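Putative sugar binding protein (Bacteroides vulgatus ATCC 8482, PDB 3KEZ) probably binds sugars at the outer membrane as a SusD-family protein, and carries a bound calcium ion. Local coordinates at residues S36-S41 against G268-G273; Y206-E211 against M399-R404; N261-S266 against I327-I332; A344-V349 against L379-V384. All blocks are in the same frame, centred on the assembly; numbering follows the deposited sequence.

Interaction 1 (S36-S41 against G268-G273); sequences SSDAYS and GKESMG
The S37 side chain comes up against the E270 backbone: S37 CB lies 3.5 Å from E270 O, and S37 OG 3.7 Å from E270 CB. With OG lodged between its own backbone N and carbonyl carbon (chi1 63°), the S37 hydroxyl is placed where two waters can reach it. One of these, 3.0 Å from S37 OG, takes the N-H of E270. The other lies 2.7 Å from S37 OG and gives hydrogen bonds to D38 OD1 and E270 OE1, although the acceptors within its reach outnumber its protons. It stands between two carboxylates whose oxygens, D38 OD1 and E270 OE1, are 4.4 Å apart, a like-charge approach that is probably eased by the water, by R63, which forms a salt bridge with E270 OE2, and by a long, weak ion pair of D38 with R43.

The direct polar link lies at S41. Its carbonyl O accepts from M272 N at 2.9 Å, with an N-H...O angle of 144°, and S271 CA adds a CH...O contact to S41 O at 3.2 Å. The selenomethionine M272 lays CG 3.5 Å from S41 O before its chain bends away toward helix 43-50. The hydroxyl of S41 is held by N261, and that of S271 probably by T328 O, with G268 O a second acceptor in reach of the same proton; both serines connect this contact to the calcium-binding loops. The contact joins two type I beta turns, S36-A39 and G268-S271; D38 N donates to S36 OG, an ST turn in the first, while S271 occupies the N-cap position of helix 272-275.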
loop_
_atom_site.group_PDB
_atom_site.type_symbol
_atom_site.label_atom_id
_atom_site.label_comp_id
_atom_site.label_asym_id
_atom_site.label_seq_id
_atom_site.Cartn_x
_atom_site.Cartn_y
_atom_site.Cartn_z
ATOM N N SER A 36 -10.001 -1.860 -9.601
ATOM C CA SER A 36 -10.500 -3.243 -9.548
ATOM C C SER A 36 -10.250 -3.867 -8.191
ATOM O O SER A 36 -9.228 -3.595 -7.556
ATOM C CB SER A 36 -9.781 -4.105 -10.629
ATOM O OG SER A 36 -10.112 -5.475 -10.528
ATOM N N SER A 37 -11.139 -4.755 -7.766
ATOM C CA SER A 37 -10.898 -5.526 -6.553
ATOM C C SER A 37 -9.696 -6.485 -6.730
ATOM O O SER A 37 -9.126 -6.955 -5.761
ATOM C CB SER A 37 -12.149 -6.284 -6.119
ATOM O OG SER A 37 -12.504 -7.230 -7.119
ATOM N N ASP A 38 -9.306 -6.753 -7.972
ATOM C CA ASP A 38 -8.082 -7.495 -8.225
ATOM C C ASP A 38 -6.847 -6.608 -8.128
ATOM O O ASP A 38 -5.732 -7.121 -8.145
ATOM C CB ASP A 38 -8.127 -8.180 -9.604
ATOM C CG ASP A 38 -8.984 -9.452 -9.605
ATOM O OD1 ASP A 38 -9.384 -9.927 -8.527
ATOM O OD2 ASP A 38 -9.271 -9.964 -10.695
ATOM N N ALA A 39 -7.036 -5.291 -8.093
ATOM C CA ALA A 39 -5.927 -4.357 -7.946
ATOM C C ALA A 39 -6.065 -3.650 -6.602
ATOM O O ALA A 39 -6.110 -4.326 -5.548
ATOM C CB ALA A 39 -5.856 -3.362 -9.140
ATOM N N TYR A 40 -6.124 -2.319 -6.612
ATOM C CA TYR A 40 -6.049 -1.547 -5.381
ATOM C C TYR A 40 -7.360 -1.408 -4.593
ATOM O O TYR A 40 -7.383 -0.815 -3.516
ATOM C CB TYR A 40 -5.415 -0.173 -5.658
ATOM C CG TYR A 40 -3.951 -0.316 -6.026
ATOM C CD1 TYR A 40 -2.969 -0.638 -5.036
ATOM C CD2 TYR A 40 -3.542 -0.217 -7.354
ATOM C CE1 TYR A 40 -1.618 -0.785 -5.389
ATOM C CE2 TYR A 40 -2.176 -0.373 -7.711
ATOM C CZ TYR A 40 -1.233 -0.642 -6.738
ATOM O OH TYR A 40 0.086 -0.797 -7.126
ATOM N N SER A 41 -8.449 -1.984 -5.077
ATOM C CA SER A 41 -9.645 -2.040 -4.249
ATOM C C SER A 41 -9.727 -3.380 -3.507
ATOM O O SER A 41 -10.698 -3.631 -2.819
ATOM C CB SER A 41 -10.891 -1.772 -5.089
ATOM O OG SER A 41 -11.141 -0.391 -5.247
ATOM N N GLY A 268 -17.267 -4.142 -6.869
ATOM C CA GLY A 268 -17.925 -5.412 -6.543
ATOM C C GLY A 268 -17.610 -5.924 -5.148
ATOM O O GLY A 268 -16.852 -5.319 -4.378
ATOM N N LYS A 269 -18.176 -7.083 -4.841
ATOM C CA LYS A 269 -18.153 -7.637 -3.479
ATOM C C LYS A 269 -16.797 -8.197 -3.013
ATOM O O LYS A 269 -16.652 -8.565 -1.838
ATOM C CB LYS A 269 -19.258 -8.675 -3.328
ATOM C CG LYS A 269 -20.682 -8.086 -3.288
ATOM C CD LYS A 269 -21.740 -9.202 -3.252
ATOM C CE LYS A 269 -23.164 -8.632 -3.275
ATOM N NZ LYS A 269 -24.203 -9.702 -3.199
ATOM N N GLU A 270 -15.796 -8.256 -3.895
ATOM C CA GLU A 270 -14.434 -8.639 -3.450
ATOM C C GLU A 270 -13.572 -7.425 -3.072
ATOM O O GLU A 270 -12.374 -7.552 -2.840
ATOM C CB GLU A 270 -13.737 -9.523 -4.490
ATOM C CG GLU A 270 -14.477 -10.825 -4.725
ATOM C CD GLU A 270 -13.683 -11.859 -5.496
ATOM O OE1 GLU A 270 -12.842 -11.467 -6.332
ATOM O OE2 GLU A 270 -13.940 -13.066 -5.265
ATOM N N SER A 271 -14.204 -6.265 -2.938
ATOM C CA SER A 271 -13.523 -5.041 -2.526
ATOM C C SER A 271 -13.284 -5.037 -1.007
ATOM O O SER A 271 -13.957 -5.753 -0.268
ATOM C CB SER A 271 -14.387 -3.825 -2.895
ATOM O OG SER A 271 -15.525 -3.755 -2.043
HETATM N N MSE A 272 -12.361 -4.207 -0.551
HETATM C CA MSE A 272 -12.032 -4.116 0.895
HETATM C C MSE A 272 -13.254 -3.804 1.738
HETATM O O MSE A 272 -13.412 -4.348 2.845
HETATM C CB MSE A 272 -10.916 -3.095 1.147
HETATM C CG MSE A 272 -9.572 -3.454 0.499
HETATM SE SE MSE A 272 -8.878 -5.043 1.295
HETATM C CE MSE A 272 -8.176 -4.326 2.994
ATOM N N GLY A 273 -14.132 -2.946 1.204
ATOM C CA GLY A 273 -15.341 -2.548 1.889
ATOM C C GLY A 273 -16.230 -3.731 2.204
ATOM O O GLY A 273 -16.842 -3.779 3.270
HETATM O O HOH W 1 -15.521 -7.576 -6.867
HETATM O O HOH W 2 -11.045 -9.431 -6.722
HETATM O O HOH W 3 -10.243 -8.831 -3.532
#

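Interaction 2 (Y206-E211 against M399-R404); sequences YLYKGE and MYDVIR
Y208, in the last turn of helix 195-209, and R404, beside helix 398-403, bring their CA atoms within 6.1 Å, the nearest backbone approach of the two segments. The R404 chain crosses the Y208 side chain at about a right angle and sets CD over the ring face, 3.4 Å from the ring centroid and 15° off the normal, a CH-pi contact. Its guanidinium lies 20° from the ring plane. R404 CG takes the position between backbone N and carbonyl carbon (chi1 74°), from which the extended chain carries NE and NH2 to D401 OD1, a side-on salt bridge to one oxygen, while NH1 forms a salt bridge with E346; R388 binds D401 OD2. This buried packing belongs to the helical body of a SusD-family protein, and G210 closes helix 195-209 with a Schellman motif. Beyond the ring, Y208 OH comes 3.1 Å from Y400 CB, bonds to R132, and shares a water with D401 OD1. A leucine in place of Y208 would probably leave R404 CD without its aromatic face and deprive R132 and that water of their hydroxyl partner. Two further waters bridge the segments, one joining L207 O to R404 NH1, the other joining Y208 O to R404 O.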
loop_
_atom_site.group_PDB
_atom_site.type_symbol
_atom_site.label_atom_id
_atom_site.label_comp_id
_atom_site.label_asym_id
_atom_site.label_seq_id
_atom_site.Cartn_x
_atom_site.Cartn_y
_atom_site.Cartn_z
ATOM N N TYR A 206 12.398 4.293 -0.042
ATOM C CA TYR A 206 13.711 4.488 0.576
ATOM C C TYR A 206 13.904 3.711 1.878
ATOM O O TYR A 206 15.022 3.233 2.162
ATOM C CB TYR A 206 13.990 5.979 0.779
ATOM C CG TYR A 206 14.340 6.788 -0.492
ATOM C CD1 TYR A 206 15.353 6.374 -1.355
ATOM C CD2 TYR A 206 13.783 8.044 -0.711
ATOM C CE1 TYR A 206 15.724 7.119 -2.441
ATOM C CE2 TYR A 206 14.180 8.840 -1.817
ATOM C CZ TYR A 206 15.149 8.358 -2.652
ATOM O OH TYR A 206 15.555 9.074 -3.704
ATOM N N LEU A 207 12.865 3.610 2.712
ATOM C CA LEU A 207 12.996 2.824 3.974
ATOM C C LEU A 207 13.267 1.387 3.640
ATOM O O LEU A 207 14.159 0.744 4.228
ATOM C CB LEU A 207 11.721 2.915 4.838
ATOM C CG LEU A 207 11.379 4.253 5.461
ATOM C CD1 LEU A 207 10.012 4.250 6.128
ATOM C CD2 LEU A 207 12.496 4.595 6.429
ATOM N N TYR A 208 12.508 0.845 2.701
ATOM C CA TYR A 208 12.707 -0.593 2.298
ATOM C C TYR A 208 14.100 -0.877 1.791
ATOM O O TYR A 208 14.615 -1.975 1.969
ATOM C CB TYR A 208 11.753 -1.018 1.171
ATOM C CG TYR A 208 10.343 -1.386 1.555
ATOM C CD1 TYR A 208 9.563 -0.543 2.309
ATOM C CD2 TYR A 208 9.782 -2.576 1.138
ATOM C CE1 TYR A 208 8.279 -0.862 2.629
ATOM C CE2 TYR A 208 8.469 -2.907 1.467
ATOM C CZ TYR A 208 7.719 -2.039 2.190
ATOM O OH TYR A 208 6.400 -2.321 2.497
ATOM N N LYS A 209 14.689 0.096 1.109
ATOM C CA LYS A 209 16.064 0.009 0.640
ATOM C C LYS A 209 17.116 0.335 1.686
ATOM O O LYS A 209 18.272 0.158 1.433
ATOM C CB LYS A 209 16.245 0.907 -0.606
ATOM C CG LYS A 209 17.479 0.682 -1.395
ATOM C CD LYS A 209 17.490 1.537 -2.619
ATOM C CE LYS A 209 18.737 1.297 -3.429
ATOM N NZ LYS A 209 19.710 2.298 -3.119
ATOM N N GLY A 210 16.728 0.810 2.864
ATOM C CA GLY A 210 17.713 1.228 3.860
ATOM C C GLY A 210 18.372 2.558 3.590
ATOM O O GLY A 210 19.439 2.828 4.140
ATOM N N GLU A 211 17.764 3.387 2.741
ATOM C CA GLU A 211 18.290 4.742 2.455
ATOM C C GLU A 211 17.601 5.760 3.367
ATOM O O GLU A 211 16.749 6.528 2.933
ATOM C CB GLU A 211 18.116 5.076 0.964
ATOM C CG GLU A 211 18.971 4.093 0.127
ATOM C CD GLU A 211 19.462 4.613 -1.204
ATOM O OE1 GLU A 211 18.742 5.337 -1.923
ATOM O OE2 GLU A 211 20.602 4.241 -1.550
HETATM N N MSE A 399 3.007 -7.253 7.009
HETATM C CA MSE A 399 3.961 -8.330 6.752
HETATM C C MSE A 399 5.236 -7.718 6.203
HETATM O O MSE A 399 6.339 -8.022 6.658
HETATM C CB MSE A 399 3.400 -9.391 5.817
HETATM C CG MSE A 399 4.385 -10.470 5.461
HETATM SE SE MSE A 399 5.499 -10.017 3.921
HETATM C CE MSE A 399 4.155 -9.962 2.534
ATOM N N TYR A 400 5.093 -6.814 5.249
ATOM C CA TYR A 400 6.251 -6.228 4.600
ATOM C C TYR A 400 7.157 -5.494 5.600
ATOM O O TYR A 400 8.400 -5.552 5.486
ATOM C CB TYR A 400 5.804 -5.204 3.566
ATOM C CG TYR A 400 5.056 -5.713 2.376
ATOM C CD1 TYR A 400 5.622 -6.672 1.527
ATOM C CD2 TYR A 400 3.823 -5.149 2.004
ATOM C CE1 TYR A 400 4.947 -7.077 0.359
ATOM C CE2 TYR A 400 3.149 -5.548 0.825
ATOM C CZ TYR A 400 3.730 -6.521 0.016
ATOM O OH TYR A 400 3.114 -6.931 -1.133
ATOM N N ASP A 401 6.523 -4.790 6.553
ATOM C CA ASP A 401 7.264 -3.999 7.536
ATOM C C ASP A 401 8.072 -4.826 8.516
ATOM O O ASP A 401 9.139 -4.407 8.966
ATOM C CB ASP A 401 6.320 -3.073 8.308
ATOM C CG ASP A 401 5.742 -1.972 7.439
ATOM O OD1 ASP A 401 6.421 -1.549 6.464
ATOM O OD2 ASP A 401 4.583 -1.536 7.726
ATOM N N VAL A 402 7.556 -5.985 8.883
ATOM C CA VAL A 402 8.343 -6.906 9.671
ATOM C C VAL A 402 9.489 -7.497 8.810
ATOM O O VAL A 402 10.700 -7.414 9.177
ATOM C CB VAL A 402 7.445 -8.039 10.201
ATOM C CG1 VAL A 402 8.278 -9.021 11.021
ATOM C CG2 VAL A 402 6.331 -7.446 11.078
ATOM N N ILE A 403 9.112 -8.038 7.664
ATOM C CA ILE A 403 10.006 -8.855 6.855
ATOM C C ILE A 403 11.167 -7.994 6.310
ATOM O O ILE A 403 12.310 -8.445 6.283
ATOM C CB ILE A 403 9.254 -9.574 5.713
ATOM C CG1 ILE A 403 8.331 -10.683 6.250
ATOM C CG2 ILE A 403 10.254 -10.135 4.675
ATOM C CD1 ILE A 403 9.046 -11.875 7.012
ATOM N N ARG A 404 10.873 -6.750 5.930
ATOM C CA ARG A 404 11.862 -5.881 5.285
ATOM C C ARG A 404 12.985 -5.510 6.218
ATOM O O ARG A 404 14.088 -5.113 5.794
ATOM C CB ARG A 404 11.189 -4.614 4.741
ATOM C CG ARG A 404 10.764 -3.559 5.768
ATOM C CD ARG A 404 10.004 -2.447 5.039
ATOM N NE ARG A 404 9.227 -1.581 5.924
ATOM C CZ ARG A 404 9.719 -0.601 6.689
ATOM N NH1 ARG A 404 11.022 -0.402 6.811
ATOM N NH2 ARG A 404 8.887 0.094 7.451
HETATM O O HOH W 4 13.421 -1.629 5.599
HETATM O O HOH W 5 14.283 -4.648 2.768
HETATM O O HOH W 6 5.115 -0.692 4.281
#

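Interaction 3 (N261-S266 against I327-I332); sequences NLTTDS and ITDANI. With CA (calcium ion), chain C.
N261 and N331 meet at a calcium site built from two loops of the SusD-family fold. The ion is bound by N261 O at 2.4 Å, D329 O at 2.4 Å and N331 OD1 at 2.5 Å, together with a water; Q322 and E325 complete the site. N331 OD1 does double duty, since it also accepts from N261 N at 3.0 Å, the donor standing 46° out of the amide's carbonyl plane. N331 ND2 is hydrogen-bonded to E258. The close oxygens N261 O and D329 O are brought together by the shared metal. N261 CG lies beside its backbone N (chi1 -69°), which directs the amide toward segment 327-332; there ND2 donates almost straight (173°) to A330 O and also bonds to S41 OG. An alanine in place of N261 would probably leave A330 O and S41 OG without their amide partner. Away from the ion, the S266 hydroxyl approaches D329 OD1, but the position of that oxygen is doubtful. T263 stands at about a right angle to D329, and a water links the two side chains, lying 2.7 Å from T263 OG1 and donating to D329 OD2 at 2.6 Å.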
loop_
_atom_site.group_PDB
_atom_site.type_symbol
_atom_site.label_atom_id
_atom_site.label_comp_id
_atom_site.label_asym_id
_atom_site.label_seq_id
_atom_site.Cartn_x
_atom_site.Cartn_y
_atom_site.Cartn_z
ATOM N N ASN A 261 -14.234 4.709 -5.515
ATOM C CA ASN A 261 -15.221 3.723 -5.960
ATOM C C ASN A 261 -16.625 4.334 -5.871
ATOM O O ASN A 261 -16.960 5.016 -4.893
ATOM C CB ASN A 261 -15.114 2.468 -5.066
ATOM C CG ASN A 261 -13.815 1.700 -5.299
ATOM O OD1 ASN A 261 -13.370 1.577 -6.439
ATOM N ND2 ASN A 261 -13.190 1.194 -4.217
ATOM N N LEU A 262 -17.459 4.094 -6.876
ATOM C CA LEU A 262 -18.803 4.735 -6.926
ATOM C C LEU A 262 -19.928 3.725 -7.104
ATOM O O LEU A 262 -19.731 2.695 -7.733
ATOM C CB LEU A 262 -18.848 5.763 -8.057
ATOM C CG LEU A 262 -17.807 6.887 -7.997
ATOM C CD1 LEU A 262 -17.818 7.647 -9.297
ATOM C CD2 LEU A 262 -18.060 7.826 -6.775
ATOM N N THR A 263 -21.112 4.026 -6.559
ATOM C CA THR A 263 -22.300 3.187 -6.782
ATOM C C THR A 263 -22.446 2.821 -8.266
ATOM O O THR A 263 -22.809 1.699 -8.596
ATOM C CB THR A 263 -23.599 3.872 -6.277
ATOM O OG1 THR A 263 -23.513 4.075 -4.857
ATOM C CG2 THR A 263 -24.844 3.030 -6.616
ATOM N N THR A 264 -22.107 3.765 -9.141
ATOM C CA THR A 264 -22.271 3.608 -10.586
ATOM C C THR A 264 -20.982 3.176 -11.276
ATOM O O THR A 264 -20.878 3.167 -12.493
ATOM C CB THR A 264 -22.778 4.937 -11.201
ATOM O OG1 THR A 264 -21.894 5.998 -10.818
ATOM C CG2 THR A 264 -24.205 5.231 -10.708
ATOM N N ASP A 265 -20.002 2.794 -10.476
ATOM C CA ASP A 265 -18.704 2.390 -10.971
ATOM C C ASP A 265 -18.053 1.556 -9.878
ATOM O O ASP A 265 -17.098 2.002 -9.233
ATOM C CB ASP A 265 -17.872 3.621 -11.239
ATOM C CG ASP A 265 -16.491 3.280 -11.770
ATOM O OD1 ASP A 265 -16.369 2.288 -12.536
ATOM O OD2 ASP A 265 -15.548 4.026 -11.429
ATOM N N SER A 266 -18.610 0.366 -9.652
ATOM C CA SER A 266 -18.358 -0.400 -8.443
ATOM C C SER A 266 -17.307 -1.495 -8.636
ATOM O O SER A 266 -17.312 -2.185 -9.663
ATOM C CB SER A 266 -19.659 -1.019 -7.920
ATOM O OG SER A 266 -19.384 -1.903 -6.861
ATOM N N ILE A 327 -21.436 -0.578 1.379
ATOM C CA ILE A 327 -20.034 -0.821 1.805
ATOM C C ILE A 327 -19.165 -1.298 0.629
ATOM O O ILE A 327 -17.949 -1.084 0.610
ATOM C CB ILE A 327 -19.923 -1.828 2.958
ATOM C CG1 ILE A 327 -20.632 -3.155 2.630
ATOM C CG2 ILE A 327 -20.458 -1.206 4.255
ATOM C CD1 ILE A 327 -20.350 -4.270 3.627
ATOM N N THR A 328 -19.770 -1.964 -0.348
ATOM C CA THR A 328 -19.029 -2.381 -1.514
ATOM C C THR A 328 -18.218 -1.249 -2.178
ATOM O O THR A 328 -17.125 -1.478 -2.706
ATOM C CB THR A 328 -19.976 -2.990 -2.559
ATOM O OG1 THR A 328 -20.527 -4.204 -2.037
ATOM C CG2 THR A 328 -19.240 -3.273 -3.823
ATOM N N ASP A 329 -18.750 -0.029 -2.143
ATOM C CA ASP A 329 -18.172 1.060 -2.889
ATOM C C ASP A 329 -17.377 2.026 -2.029
ATOM O O ASP A 329 -17.066 3.138 -2.473
ATOM C CB ASP A 329 -19.267 1.752 -3.674
ATOM C CG ASP A 329 -19.926 0.811 -4.647
ATOM O OD1 ASP A 329 -19.172 0.037 -5.286
ATOM O OD2 ASP A 329 -21.174 0.810 -4.742
ATOM N N ALA A 330 -16.960 1.574 -0.838
ATOM C CA ALA A 330 -16.059 2.348 -0.002
ATOM C C ALA A 330 -14.791 2.632 -0.773
ATOM O O ALA A 330 -14.248 1.745 -1.474
ATOM C CB ALA A 330 -15.737 1.610 1.292
ATOM N N ASN A 331 -14.326 3.873 -0.639
ATOM C CA ASN A 331 -13.048 4.306 -1.180
ATOM C C ASN A 331 -11.917 3.667 -0.403
ATOM O O ASN A 331 -12.108 3.241 0.734
ATOM C CB ASN A 331 -12.924 5.844 -1.117
ATOM C CG ASN A 331 -13.928 6.577 -2.056
ATOM O OD1 ASN A 331 -14.653 5.935 -2.811
ATOM N ND2 ASN A 331 -13.944 7.929 -2.009
ATOM N N ILE A 332 -10.759 3.594 -1.050
ATOM C CA ILE A 332 -9.541 3.047 -0.484
ATOM C C ILE A 332 -8.564 4.176 -0.131
ATOM O O ILE A 332 -8.120 4.903 -1.005
ATOM C CB ILE A 332 -8.850 2.088 -1.483
ATOM C CG1 ILE A 332 -9.895 1.182 -2.153
ATOM C CG2 ILE A 332 -7.720 1.327 -0.746
ATOM C CD1 ILE A 332 -10.601 0.132 -1.231
HETATM CA CA CA C . -17.113 5.498 -2.524
HETATM O O HOH W 7 -23.093 1.871 -3.384
HETATM O O HOH W 8 -17.530 7.979 -3.160
#

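Interaction 4 (A344-V349 against L379-V384); sequences AAEAAV and LTLENV
E346 and V384 approach to 6.0 Å between CA atoms, and V349 and T380 to 6.5 Å, so the later part of segment 344-349 meets the start of the other helix and the earlier part meets its next turn. The order of these pairs shows that the segments run in opposing directions. No hydrogen bond crosses between them; the contact is van der Waals, side-chain carbons resting on each other and on backbone atoms.

V349 carries much of it. Its two methyls divide the work: CG1, anti to the backbone N (chi1 166°), rests 3.7 Å from L381 N at the helix start, while CG2 meets V384 CG2 at 3.8 Å and L379 CB at 4.1 Å. V349 and V384 lie alongside one another, pointing opposite ways. On its other branch V384 places CG1 3.9 Å from E346 CB and 4.2 Å from A345 CB. L381 then reaches across E346 obliquely, with CD1 3.6 Å from E346 CG, so a leucine methyl packs against the aliphatic part of the glutamate chain. The carboxylate at the far end of that extended chain forms a salt bridge with R404.

The second helix opens with T380 at the N-cap: T380 OG1 accepts from N383 N, and N383 OD1 accepts from T380 N. These reciprocal bonds define a capping box at the beginning of helix 381-392, where it packs against helix 337-350 in the helical fold of the SusD family.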
loop_
_atom_site.group_PDB
_atom_site.type_symbol
_atom_site.label_atom_id
_atom_site.label_comp_id
_atom_site.label_asym_id
_atom_site.label_seq_id
_atom_site.Cartn_x
_atom_site.Cartn_y
_atom_site.Cartn_z
ATOM N N ALA A 344 8.859 9.319 8.583
ATOM C CA ALA A 344 9.819 10.262 9.146
ATOM C C ALA A 344 10.322 9.800 10.507
ATOM O O ALA A 344 11.512 9.870 10.775
ATOM C CB ALA A 344 9.227 11.679 9.249
ATOM N N ALA A 345 9.427 9.228 11.321
ATOM C CA ALA A 345 9.805 8.724 12.640
ATOM C C ALA A 345 10.805 7.586 12.541
ATOM O O ALA A 345 11.841 7.604 13.213
ATOM C CB ALA A 345 8.589 8.301 13.430
ATOM N N GLU A 346 10.514 6.630 11.673
ATOM C CA GLU A 346 11.405 5.505 11.436
ATOM C C GLU A 346 12.786 5.953 10.920
ATOM O O GLU A 346 13.820 5.578 11.476
ATOM C CB GLU A 346 10.765 4.485 10.488
ATOM C CG GLU A 346 11.658 3.280 10.234
ATOM C CD GLU A 346 11.039 2.204 9.315
ATOM O OE1 GLU A 346 9.802 2.080 9.207
ATOM O OE2 GLU A 346 11.827 1.463 8.694
ATOM N N ALA A 347 12.788 6.814 9.908
ATOM C CA ALA A 347 14.037 7.311 9.328
ATOM C C ALA A 347 14.838 8.142 10.345
ATOM O O ALA A 347 16.061 8.091 10.340
ATOM C CB ALA A 347 13.759 8.134 8.065
ATOM N N ALA A 348 14.151 8.897 11.206
ATOM C CA ALA A 348 14.809 9.629 12.285
ATOM C C ALA A 348 15.519 8.665 13.251
ATOM O O ALA A 348 16.696 8.887 13.611
ATOM C CB ALA A 348 13.807 10.504 13.045
ATOM N N VAL A 349 14.827 7.604 13.649
ATOM C CA VAL A 349 15.414 6.607 14.550
ATOM C C VAL A 349 16.641 6.019 13.890
ATOM O O VAL A 349 17.725 5.954 14.489
ATOM C CB VAL A 349 14.425 5.474 14.862
ATOM C CG1 VAL A 349 15.197 4.248 15.523
ATOM C CG2 VAL A 349 13.324 6.004 15.794
ATOM N N LEU A 379 13.691 6.286 21.408
ATOM C CA LEU A 379 12.856 5.457 20.557
ATOM C C LEU A 379 13.685 4.449 19.755
ATOM O O LEU A 379 14.775 4.767 19.273
ATOM C CB LEU A 379 11.976 6.306 19.632
ATOM C CG LEU A 379 10.838 7.129 20.271
ATOM C CD1 LEU A 379 10.215 7.942 19.162
ATOM C CD2 LEU A 379 9.818 6.260 20.924
ATOM N N THR A 380 13.140 3.231 19.653
ATOM C CA THR A 380 13.719 2.123 18.880
ATOM C C THR A 380 12.915 1.886 17.570
ATOM O O THR A 380 11.775 2.341 17.413
ATOM C CB THR A 380 13.700 0.837 19.722
ATOM O OG1 THR A 380 12.342 0.411 19.834
ATOM C CG2 THR A 380 14.295 1.093 21.132
ATOM N N LEU A 381 13.497 1.174 16.616
ATOM C CA LEU A 381 12.734 0.774 15.457
ATOM C C LEU A 381 11.469 0.023 15.870
ATOM O O LEU A 381 10.387 0.257 15.340
ATOM C CB LEU A 381 13.582 -0.087 14.513
ATOM C CG LEU A 381 12.870 -0.669 13.303
ATOM C CD1 LEU A 381 12.326 0.451 12.405
ATOM C CD2 LEU A 381 13.794 -1.630 12.544
ATOM N N GLU A 382 11.601 -0.881 16.819
ATOM C CA GLU A 382 10.452 -1.668 17.241
ATOM C C GLU A 382 9.321 -0.787 17.800
ATOM O O GLU A 382 8.162 -1.083 17.583
ATOM C CB GLU A 382 10.856 -2.702 18.282
ATOM C CG GLU A 382 9.675 -3.470 18.820
ATOM C CD GLU A 382 10.027 -4.799 19.463
ATOM O OE1 GLU A 382 11.214 -5.106 19.688
ATOM O OE2 GLU A 382 9.087 -5.554 19.746
ATOM N N ASN A 383 9.683 0.248 18.560
ATOM C CA ASN A 383 8.719 1.231 19.084
ATOM C C ASN A 383 7.941 1.860 17.929
ATOM O O ASN A 383 6.719 1.991 17.985
ATOM C CB ASN A 383 9.410 2.401 19.814
ATOM C CG ASN A 383 10.071 2.029 21.141
ATOM O OD1 ASN A 383 10.874 2.820 21.636
ATOM N ND2 ASN A 383 9.712 0.913 21.755
ATOM N N VAL A 384 8.668 2.260 16.880
ATOM C CA VAL A 384 8.053 2.891 15.735
ATOM C C VAL A 384 7.136 1.935 14.962
ATOM O O VAL A 384 5.985 2.284 14.643
ATOM C CB VAL A 384 9.071 3.584 14.812
ATOM C CG1 VAL A 384 8.373 4.097 13.569
ATOM C CG2 VAL A 384 9.758 4.740 15.539
#

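From the N terminus, the first segment is 36-41, in the loop after helix 20-34; interaction 1 sets it against 268-273, closing a loop of 226 intervening residues. Segment 206-211 lies within that span but finds its partner only at 399-404, so interactions 1 and 2 cross. Interaction 3 also crosses interaction 1 and touches it through S41-N261 and S271-T328, joining the early loop to the calcium site. Both interactions 3 and 4 fall within the chain span of interaction 2, in series with each other. Interactions 2 and 4 meet through the R404-E346 salt bridge and L207 packing; together they join helices 195-209, 337-350, 381-392 and 398-403, on the opposite side of the chain's centre from interactions 1 and 3.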